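Local coordinates for protein putative lipase/esterase (Lactobacillus plantarum WCFS1, PDB 3BXP) that is a putative carboxylesterase of the alpha/beta-hydrolase fold that probably hydrolyses carboxylic esters, at residues R52-I57 with L153-I158; H227-G232 with P260-R265; N127-Q132 with Y139-Y144. All blocks are in the same frame, centred on the assembly; numbering follows the deposited sequence. Where two conformers were deposited one is given.

Contact 1: residues R52-I57 with L153-I158; sequences REEAPI and LGYPVI
Tyr155 points its phenol end-on at the loop leading into helix 54-63, where the aliphatic part of Glu53 lies across its path. The two side chains cross at about a right angle, and the carboxylate of Glu53 stands nearly perpendicular to the Tyr155 ring, the planes 87° apart. What touches directly is modest: Tyr155 OH sits 3.5 Å from Glu53 CB and 3.7 Å from Glu53 CG, so the hydroxyl rests on methylene carbons rather than on the carboxylate. The polar link goes through one water instead. Tyr155 OH donates to this water at 2.7 Å, and the water lies in the plane of the ring at its edge. The water spends its own two protons on Glu53 OE1 and Glu54 OE2, each oxygen also 2.7 Å from it. One water thus ties two neighbouring carboxylates to a single phenol, and its protons probably ease the closeness of two acidic groups. Both glutamates bend at chi2, which brings their carboxylates back to the water. Glu54 is fixed further by Ser50 OG at OE1 and by the backbone N of Gly43 at OE2; Ser50 OG also makes a weak bond to Glu53 OE1. A chi1 of 41° on a residue with positive phi turns the tyrosine ring out toward Glu53, and Trp197 helps to place it through a backbone hydrogen bond and a steep ring contact. Just before it, Gly154 is hydrogen-bonded through the backbone to Gly115 and Ser117, residues of a GxSxG pattern that Tyr155 also touches. Glu53 and Glu54, the Gly43 backbone N and the end of strand 150-154 come together beside what is probably the nucleophile elbow of an alpha/beta hydrolase.

Contact 2: residues H227-G232 with P260-R265; sequences HLFGSG and PQLALR. With PGR (R-1,2-propanediol), chain D.
His227 and Leu262 meet because each has its CG anti to its carbonyl carbon (chi1 -61° and -64°), which sends the imidazole off strand 224-229 toward the helix and the leucine branch off helix 258-269 toward the strand. Leu262 CD1 lands over the middle of the imidazole in a CH-pi contact, 3.7 Å from the ring centroid and only 10° off the ring normal. Its nearest ring atom is His227 ND1, at 3.6 Å. The same methyl reaches Phe229 two residues along the strand, with Phe229 CZ 4.0 Å from Leu262 CD1, so one leucine methyl sits against two rings on the same side of the sheet. Strand 224-229 is the last of the central alpha/beta-hydrolase sheet in this chain, yet it is no true edge: His227 and Leu228 pair in an antiparallel ladder with the second subunit, and the sheet runs on through the dimer. There His227 ND1 is hydrogen-bonded to His227 ND1 of the second subunit, while Phe229 of that subunit meets the His227 ring edge-to-face and packs on Leu262. Replacing His227 with an alanine would probably leave the Leu262 methyl without the ring it rests on and remove the ND1-ND1 bond that joins the two subunits. Beyond the strand, the turn holds a propanediol, probably from the crystallisation liquor: Gly230 N donates to its O2 at 3.0 Å and Ser231 N to its O1 at 3.2 Å. Glu269 and His227 NE2 of the second subunit grip the same molecule, which thus bridges the two chains.

Contact 3: residues N127-Q132 with Y139-Y144; sequences NGVATQ and YHLDHY
Tyr139 OH is hydrogen-bonded to Asp177 OD2 at the far end of the ring, while the near end packs against Val129; Tyr139 O accepts from Gln88 NE2. Across the contact everything is apolar. Val129 stands at about a right angle to both Tyr139 and Leu141; with CG1 anti to the backbone N (chi1 173°), that one methyl meets both, 3.6 Å from Leu141 CD1 and 3.7 Å from Tyr139 CD2, approaching the tyrosine ring obliquely. Leu141 CD1 also rests on Ala130, 3.9 Å from CA and 4.0 Å from CB. The loop after helix 133-138 thus packs back on helix 118-129, and the short helix ends in a Schellman motif: His140, with positive phi, is the C-prime residue, Leu141 N bonds back to the oxygen of Arg136 and His140 N to that of Thr137. That reversal folds Leu141 back over Val129 and Ala130. On the other side of the contact the chain makes a type I turn, Val129 to Gln132, and Gln132 is the N-cap of helix 133-138. Gln132 NE2 adds a weak bond to the oxygen of Gly128. Thr131 OG1 also points back at the backbone oxygen of Asn127, but the modelled 2.5 Å is unusually short and its exact length is doubtful.

Contacts 1 and 2 both reach the central sheet, their centres about 12 Å apart: contact 1 just past the end of the inner strand 150-154, contact 2 at strand 224-229, where the chain joins its twin. Contact 3 lies across the chain from contact 2, with centres about 29 Å apart, and holds a helix and a loop rather than strands. Chemistry follows place. Contact 1, partly buried beside the probable nucleophile elbow, is polar and water-mediated; contact 2 is a buried aromatic-aliphatic packing whose polar end is met by the second subunit; contact 3 is buried and apolar, one ring among aliphatic side chains, with no polar bond across it.

Contact 1: residues R52-I57 with L153-I158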
loop_
_atom_site.group_PDB
_atom_site.type_symbol
_atom_site.label_atom_id
_atom_site.label_comp_id
_atom_site.label_asym_id
_atom_site.label_seq_id
_atom_site.Cartn_x
_atom_site.Cartn_y
_atom_site.Cartn_z
ATOM N N ARG B 52 11.031 0.274 -21.674
ATOM C CA ARG B 52 9.687 -0.105 -22.045
ATOM C C ARG B 52 8.582 0.521 -21.178
ATOM O O ARG B 52 7.579 1.014 -21.678
ATOM C CB ARG B 52 9.559 -1.630 -22.047
ATOM C CG ARG B 52 8.238 -2.071 -22.578
ATOM C CD ARG B 52 8.106 -3.552 -22.483
ATOM N NE ARG B 52 6.948 -3.973 -23.255
ATOM N N GLU B 53 8.775 0.456 -19.863
ATOM C CA GLU B 53 7.804 1.032 -18.923
ATOM C C GLU B 53 8.121 2.514 -18.698
ATOM O O GLU B 53 7.224 3.343 -18.502
ATOM C CB GLU B 53 7.836 0.253 -17.599
ATOM C CG GLU B 53 7.409 -1.186 -17.779
ATOM C CD GLU B 53 8.479 -2.100 -18.325
ATOM O OE1 GLU B 53 9.659 -1.831 -18.152
ATOM O OE2 GLU B 53 8.125 -3.153 -18.931
ATOM N N GLU B 54 9.406 2.844 -18.778
ATOM C CA GLU B 54 9.884 4.179 -18.434
ATOM C C GLU B 54 9.441 5.238 -19.437
ATOM O O GLU B 54 9.122 6.378 -19.085
ATOM C CB GLU B 54 11.401 4.173 -18.335
ATOM C CG GLU B 54 11.997 3.404 -17.117
ATOM C CD GLU B 54 11.916 1.865 -17.202
ATOM O OE1 GLU B 54 11.516 1.316 -18.247
ATOM O OE2 GLU B 54 12.297 1.147 -16.224
ATOM N N ALA B 55 9.491 4.917 -20.712
ATOM C CA ALA B 55 9.097 5.918 -21.700
ATOM C C ALA B 55 7.633 6.394 -21.535
ATOM O O ALA B 55 7.374 7.614 -21.499
ATOM C CB ALA B 55 9.396 5.450 -23.140
ATOM N N PRO B 56 6.669 5.474 -21.417
ATOM C CA PRO B 56 5.273 5.883 -21.155
ATOM C C PRO B 56 5.069 6.678 -19.860
ATOM O O PRO B 56 4.301 7.618 -19.821
ATOM C CB PRO B 56 4.534 4.554 -21.056
ATOM C CG PRO B 56 5.331 3.595 -21.738
ATOM C CD PRO B 56 6.761 4.028 -21.702
ATOM N N ILE B 57 5.750 6.266 -18.802
ATOM C CA ILE B 57 5.709 6.996 -17.530
ATOM C C ILE B 57 6.184 8.453 -17.713
ATOM O O ILE B 57 5.539 9.370 -17.211
ATOM C CB ILE B 57 6.608 6.259 -16.480
ATOM C CG1 ILE B 57 5.954 4.909 -16.082
ATOM C CG2 ILE B 57 6.899 7.160 -15.258
ATOM C CD1 ILE B 57 6.858 3.994 -15.230
ATOM N N LEU B 153 8.894 5.310 -6.059
ATOM C CA LEU B 153 9.477 3.994 -6.304
ATOM C C LEU B 153 8.458 3.044 -6.857
ATOM O O LEU B 153 7.405 2.836 -6.258
ATOM C CB LEU B 153 10.082 3.381 -5.018
ATOM C CG LEU B 153 11.188 4.178 -4.305
ATOM C CD1 LEU B 153 11.535 3.496 -2.978
ATOM C CD2 LEU B 153 12.421 4.214 -5.235
ATOM N N GLY B 154 8.753 2.486 -8.031
ATOM C CA GLY B 154 7.906 1.409 -8.606
ATOM C C GLY B 154 8.658 0.098 -8.647
ATOM O O GLY B 154 9.799 0.032 -9.148
ATOM N N TYR B 155 8.028 -0.929 -8.106
ATOM C CA TYR B 155 8.644 -2.232 -7.972
ATOM C C TYR B 155 10.165 -2.115 -7.704
ATOM O O TYR B 155 10.954 -2.745 -8.400
ATOM C CB TYR B 155 8.370 -3.101 -9.219
ATOM C CG TYR B 155 8.458 -2.411 -10.561
ATOM C CD1 TYR B 155 7.457 -1.596 -10.997
ATOM C CD2 TYR B 155 9.528 -2.610 -11.398
ATOM C CE1 TYR B 155 7.506 -0.991 -12.252
ATOM C CE2 TYR B 155 9.612 -2.001 -12.650
ATOM C CZ TYR B 155 8.615 -1.194 -13.060
ATOM O OH TYR B 155 8.662 -0.611 -14.296
ATOM N N PRO B 156 10.562 -1.411 -6.633
ATOM C CA PRO B 156 11.985 -1.176 -6.485
ATOM C C PRO B 156 12.729 -2.353 -5.922
ATOM O O PRO B 156 12.203 -3.056 -5.077
ATOM C CB PRO B 156 12.032 -0.112 -5.430
ATOM C CG PRO B 156 10.843 -0.401 -4.575
ATOM C CD PRO B 156 9.797 -0.727 -5.560
ATOM N N VAL B 157 13.938 -2.558 -6.413
ATOM C CA VAL B 157 14.917 -3.355 -5.667
ATOM C C VAL B 157 15.365 -2.519 -4.485
ATOM O O VAL B 157 15.726 -1.336 -4.643
ATOM C CB VAL B 157 16.097 -3.779 -6.539
ATOM C CG1 VAL B 157 17.202 -4.453 -5.701
ATOM C CG2 VAL B 157 15.637 -4.666 -7.745
ATOM N N ILE B 158 15.372 -3.107 -3.288
ATOM C CA ILE B 158 15.649 -2.358 -2.082
ATOM C C ILE B 158 16.763 -3.012 -1.285
ATOM O O ILE B 158 17.632 -2.326 -0.709
ATOM C CB ILE B 158 14.382 -2.284 -1.186
ATOM C CG1 ILE B 158 13.323 -1.379 -1.867
ATOM C CG2 ILE B 158 14.686 -1.845 0.257
ATOM C CD1 ILE B 158 13.781 0.161 -2.086
HETATM O O HOH W 1 10.806 -1.091 -15.832
#

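Contact 2: residues H227-G232 with P260-R265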
loop_
_atom_site.group_PDB
_atom_site.type_symbol
_atom_site.label_atom_id
_atom_site.label_comp_id
_atom_site.label_asym_id
_atom_site.label_seq_id
_atom_site.Cartn_x
_atom_site.Cartn_y
_atom_site.Cartn_z
ATOM N N HIS B 227 1.286 1.516 -2.258
ATOM C CA HIS B 227 0.220 0.817 -2.979
ATOM C C HIS B 227 0.706 -0.448 -3.545
ATOM O O HIS B 227 1.446 -0.449 -4.525
ATOM C CB HIS B 227 -0.365 1.722 -4.072
ATOM C CG HIS B 227 -0.977 2.966 -3.533
ATOM N ND1 HIS B 227 -2.268 3.021 -3.056
ATOM C CD2 HIS B 227 -0.456 4.197 -3.343
ATOM C CE1 HIS B 227 -2.521 4.248 -2.621
ATOM N NE2 HIS B 227 -1.437 4.979 -2.773
ATOM N N LEU B 228 0.284 -1.539 -2.908
ATOM C CA LEU B 228 0.536 -2.873 -3.413
ATOM C C LEU B 228 -0.723 -3.430 -4.106
ATOM O O LEU B 228 -1.708 -3.802 -3.473
ATOM C CB LEU B 228 0.970 -3.765 -2.249
ATOM C CG LEU B 228 1.447 -5.173 -2.603
ATOM C CD1 LEU B 228 2.822 -5.088 -3.276
ATOM C CD2 LEU B 228 1.518 -5.936 -1.298
ATOM N N PHE B 229 -0.708 -3.384 -5.429
ATOM C CA PHE B 229 -1.896 -3.690 -6.206
ATOM C C PHE B 229 -2.114 -5.186 -6.221
ATOM O O PHE B 229 -1.161 -5.967 -6.278
ATOM C CB PHE B 229 -1.776 -3.175 -7.660
ATOM C CG PHE B 229 -1.712 -1.696 -7.763
ATOM C CD1 PHE B 229 -2.878 -0.945 -7.778
ATOM C CD2 PHE B 229 -0.498 -1.029 -7.814
ATOM C CE1 PHE B 229 -2.814 0.393 -7.844
ATOM C CE2 PHE B 229 -0.471 0.369 -7.896
ATOM C CZ PHE B 229 -1.625 1.048 -7.884
ATOM N N GLY B 230 -3.380 -5.562 -6.155
ATOM C CA GLY B 230 -3.762 -6.965 -6.097
ATOM C C GLY B 230 -3.389 -7.725 -7.350
ATOM O O GLY B 230 -2.836 -8.835 -7.284
ATOM N N SER B 231 -3.703 -7.098 -8.476
ATOM C CA SER B 231 -3.525 -7.702 -9.805
ATOM C C SER B 231 -2.279 -7.173 -10.532
ATOM O O SER B 231 -1.922 -6.007 -10.417
ATOM C CB SER B 231 -4.748 -7.400 -10.671
ATOM O OG SER B 231 -4.485 -7.837 -11.984
ATOM N N GLY B 232 -1.650 -8.051 -11.317
ATOM C CA GLY B 232 -0.428 -7.702 -12.053
ATOM C C GLY B 232 -0.729 -6.709 -13.162
ATOM O O GLY B 232 0.175 -6.036 -13.681
ATOM N N PRO B 260 -0.373 6.064 -11.795
ATOM C CA PRO B 260 0.071 7.419 -12.064
ATOM C C PRO B 260 -0.884 8.424 -11.505
ATOM O O PRO B 260 -0.455 9.467 -11.027
ATOM C CB PRO B 260 0.079 7.469 -13.597
ATOM C CG PRO B 260 0.374 6.141 -13.990
ATOM C CD PRO B 260 -0.448 5.312 -13.051
ATOM N N GLN B 261 -2.164 8.065 -11.486
ATOM C CA GLN B 261 -3.223 8.953 -10.970
ATOM C C GLN B 261 -3.020 9.164 -9.465
ATOM O O GLN B 261 -3.094 10.284 -8.942
ATOM C CB GLN B 261 -4.587 8.355 -11.243
ATOM C CG GLN B 261 -4.933 8.148 -12.695
ATOM C CD GLN B 261 -6.376 7.724 -12.861
ATOM O OE1 GLN B 261 -7.285 8.462 -12.466
ATOM N NE2 GLN B 261 -6.601 6.518 -13.407
ATOM N N LEU B 262 -2.662 8.085 -8.784
ATOM C CA LEU B 262 -2.380 8.139 -7.354
ATOM C C LEU B 262 -1.121 8.922 -7.056
ATOM O O LEU B 262 -1.064 9.694 -6.089
ATOM C CB LEU B 262 -2.300 6.750 -6.763
ATOM C CG LEU B 262 -3.534 5.856 -6.768
ATOM C CD1 LEU B 262 -3.156 4.429 -6.304
ATOM C CD2 LEU B 262 -4.682 6.371 -5.925
ATOM N N ALA B 263 -0.087 8.685 -7.862
ATOM C CA ALA B 263 1.185 9.372 -7.648
ATOM C C ALA B 263 1.058 10.831 -7.852
ATOM O O ALA B 263 1.592 11.601 -7.107
ATOM C CB ALA B 263 2.270 8.741 -8.598
ATOM N N LEU B 264 0.325 11.234 -8.899
ATOM C CA LEU B 264 0.146 12.657 -9.167
ATOM C C LEU B 264 -0.589 13.339 -8.027
ATOM O O LEU B 264 -0.172 14.414 -7.556
ATOM C CB LEU B 264 -0.589 12.849 -10.481
ATOM C CG LEU B 264 0.370 12.462 -11.632
ATOM C CD1 LEU B 264 -0.323 12.342 -12.942
ATOM C CD2 LEU B 264 1.571 13.472 -11.783
ATOM N N ARG B 265 -1.655 12.702 -7.536
ATOM C CA ARG B 265 -2.411 13.277 -6.430
ATOM C C ARG B 265 -1.531 13.405 -5.196
ATOM O O ARG B 265 -1.607 14.393 -4.461
ATOM C CB ARG B 265 -3.662 12.432 -6.099
ATOM C CG ARG B 265 -4.640 12.284 -7.253
HETATM C C1 PGR D . -6.913 -4.061 -7.468
HETATM C C2 PGR D . -6.247 -2.858 -6.781
HETATM C C3 PGR D . -7.275 -1.949 -6.154
HETATM O O1 PGR D . -5.990 -5.154 -7.488
HETATM O O2 PGR D . -5.266 -3.233 -5.795
#

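Contact 3: residues N127-Q132 with Y139-Y144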
loop_
_atom_site.group_PDB
_atom_site.type_symbol
_atom_site.label_atom_id
_atom_site.label_comp_id
_atom_site.label_asym_id
_atom_site.label_seq_id
_atom_site.Cartn_x
_atom_site.Cartn_y
_atom_site.Cartn_z
ATOM N N ASN B 127 18.148 8.375 -1.350
ATOM C CA ASN B 127 17.238 9.046 -0.433
ATOM C C ASN B 127 17.794 8.975 0.997
ATOM O O ASN B 127 17.626 9.904 1.819
ATOM C CB ASN B 127 15.816 8.475 -0.520
ATOM C CG ASN B 127 14.796 9.411 0.071
ATOM O OD1 ASN B 127 15.020 10.631 0.131
ATOM N ND2 ASN B 127 13.681 8.867 0.555
ATOM N N GLY B 128 18.483 7.885 1.283
ATOM C CA GLY B 128 19.125 7.674 2.586
ATOM C C GLY B 128 20.452 8.370 2.786
ATOM O O GLY B 128 20.658 9.113 3.717
ATOM N N VAL B 129 21.361 8.104 1.878
ATOM C CA VAL B 129 22.688 8.708 1.858
ATOM C C VAL B 129 22.725 10.239 1.711
ATOM O O VAL B 129 23.467 10.910 2.424
ATOM C CB VAL B 129 23.517 8.090 0.703
ATOM C CG1 VAL B 129 24.854 8.809 0.513
ATOM C CG2 VAL B 129 23.739 6.626 0.980
ATOM N N ALA B 130 21.942 10.762 0.771
ATOM C CA ALA B 130 21.988 12.182 0.384
ATOM C C ALA B 130 21.376 13.085 1.461
ATOM O O ALA B 130 21.501 14.294 1.347
ATOM C CB ALA B 130 21.285 12.465 -1.004
ATOM N N THR B 131 20.727 12.480 2.468
ATOM C CA THR B 131 19.968 13.206 3.485
ATOM C C THR B 131 20.623 13.039 4.856
ATOM O O THR B 131 20.103 13.504 5.890
ATOM C CB THR B 131 18.453 12.747 3.543
ATOM O OG1 THR B 131 18.412 11.345 3.763
ATOM C CG2 THR B 131 17.641 13.112 2.288
ATOM N N GLN B 132 21.785 12.391 4.872
ATOM C CA GLN B 132 22.635 12.275 6.094
ATOM C C GLN B 132 24.029 12.875 5.878
ATOM O O GLN B 132 24.804 12.388 5.058
ATOM C CB GLN B 132 22.820 10.816 6.485
ATOM C CG GLN B 132 21.575 10.156 6.878
ATOM C CD GLN B 132 21.746 8.691 7.157
ATOM O OE1 GLN B 132 22.576 8.310 7.967
ATOM N NE2 GLN B 132 20.931 7.858 6.517
ATOM N N TYR B 139 30.474 9.540 0.653
ATOM C CA TYR B 139 30.209 9.124 -0.748
ATOM C C TYR B 139 30.387 10.313 -1.688
ATOM O O TYR B 139 30.002 10.294 -2.873
ATOM C CB TYR B 139 28.813 8.479 -0.877
ATOM C CG TYR B 139 28.778 7.121 -0.196
ATOM C CD1 TYR B 139 29.478 6.028 -0.716
ATOM C CD2 TYR B 139 28.061 6.935 0.939
ATOM C CE1 TYR B 139 29.472 4.804 -0.089
ATOM C CE2 TYR B 139 28.027 5.717 1.579
ATOM C CZ TYR B 139 28.745 4.649 1.071
ATOM O OH TYR B 139 28.712 3.417 1.702
ATOM N N HIS B 140 30.993 11.351 -1.120
ATOM C CA HIS B 140 31.451 12.489 -1.880
ATOM C C HIS B 140 30.328 13.229 -2.568
ATOM O O HIS B 140 30.523 13.652 -3.698
ATOM C CB HIS B 140 32.470 12.009 -2.924
ATOM C CG HIS B 140 33.617 11.234 -2.332
ATOM N ND1 HIS B 140 34.748 11.841 -1.827
ATOM C CD2 HIS B 140 33.786 9.904 -2.137
ATOM C CE1 HIS B 140 35.570 10.917 -1.359
ATOM N NE2 HIS B 140 35.010 9.734 -1.533
ATOM N N LEU B 141 29.176 13.376 -1.902
ATOM C CA LEU B 141 27.968 13.973 -2.493
ATOM C C LEU B 141 27.880 15.451 -2.148
ATOM O O LEU B 141 26.980 16.186 -2.596
ATOM C CB LEU B 141 26.672 13.289 -2.024
ATOM C CG LEU B 141 26.422 11.819 -2.343
ATOM C CD1 LEU B 141 24.985 11.372 -1.955
ATOM C CD2 LEU B 141 26.794 11.508 -3.796
ATOM N N ASP B 142 28.799 15.889 -1.308
ATOM C CA ASP B 142 28.793 17.272 -0.848
ATOM C C ASP B 142 29.568 18.157 -1.829
ATOM O O ASP B 142 29.766 19.343 -1.598
ATOM C CB ASP B 142 29.332 17.373 0.588
ATOM C CG ASP B 142 30.694 16.710 0.767
ATOM O OD1 ASP B 142 31.354 16.376 -0.242
ATOM O OD2 ASP B 142 31.106 16.540 1.934
ATOM N N HIS B 143 29.986 17.562 -2.938
ATOM C CA HIS B 143 30.592 18.297 -4.019
ATOM C C HIS B 143 29.512 18.824 -4.989
ATOM O O HIS B 143 29.770 19.640 -5.870
ATOM C CB HIS B 143 31.614 17.386 -4.705
ATOM C CG HIS B 143 32.729 16.971 -3.784
ATOM N ND1 HIS B 143 32.501 16.536 -2.490
ATOM C CD2 HIS B 143 34.074 16.973 -3.947
ATOM C CE1 HIS B 143 33.657 16.269 -1.907
ATOM N NE2 HIS B 143 34.625 16.517 -2.773
ATOM N N TYR B 144 28.279 18.374 -4.801
ATOM C CA TYR B 144 27.230 18.693 -5.760
ATOM C C TYR B 144 26.165 19.577 -5.147
ATOM O O TYR B 144 25.829 19.444 -4.005
ATOM C CB TYR B 144 26.524 17.409 -6.238
ATOM C CG TYR B 144 27.466 16.367 -6.760
ATOM C CD1 TYR B 144 28.172 16.575 -7.915
ATOM C CD2 TYR B 144 27.612 15.165 -6.096
ATOM C CE1 TYR B 144 29.038 15.613 -8.399
ATOM C CE2 TYR B 144 28.436 14.200 -6.566
ATOM C CZ TYR B 144 29.167 14.426 -7.716
ATOM O OH TYR B 144 30.031 13.443 -8.160
#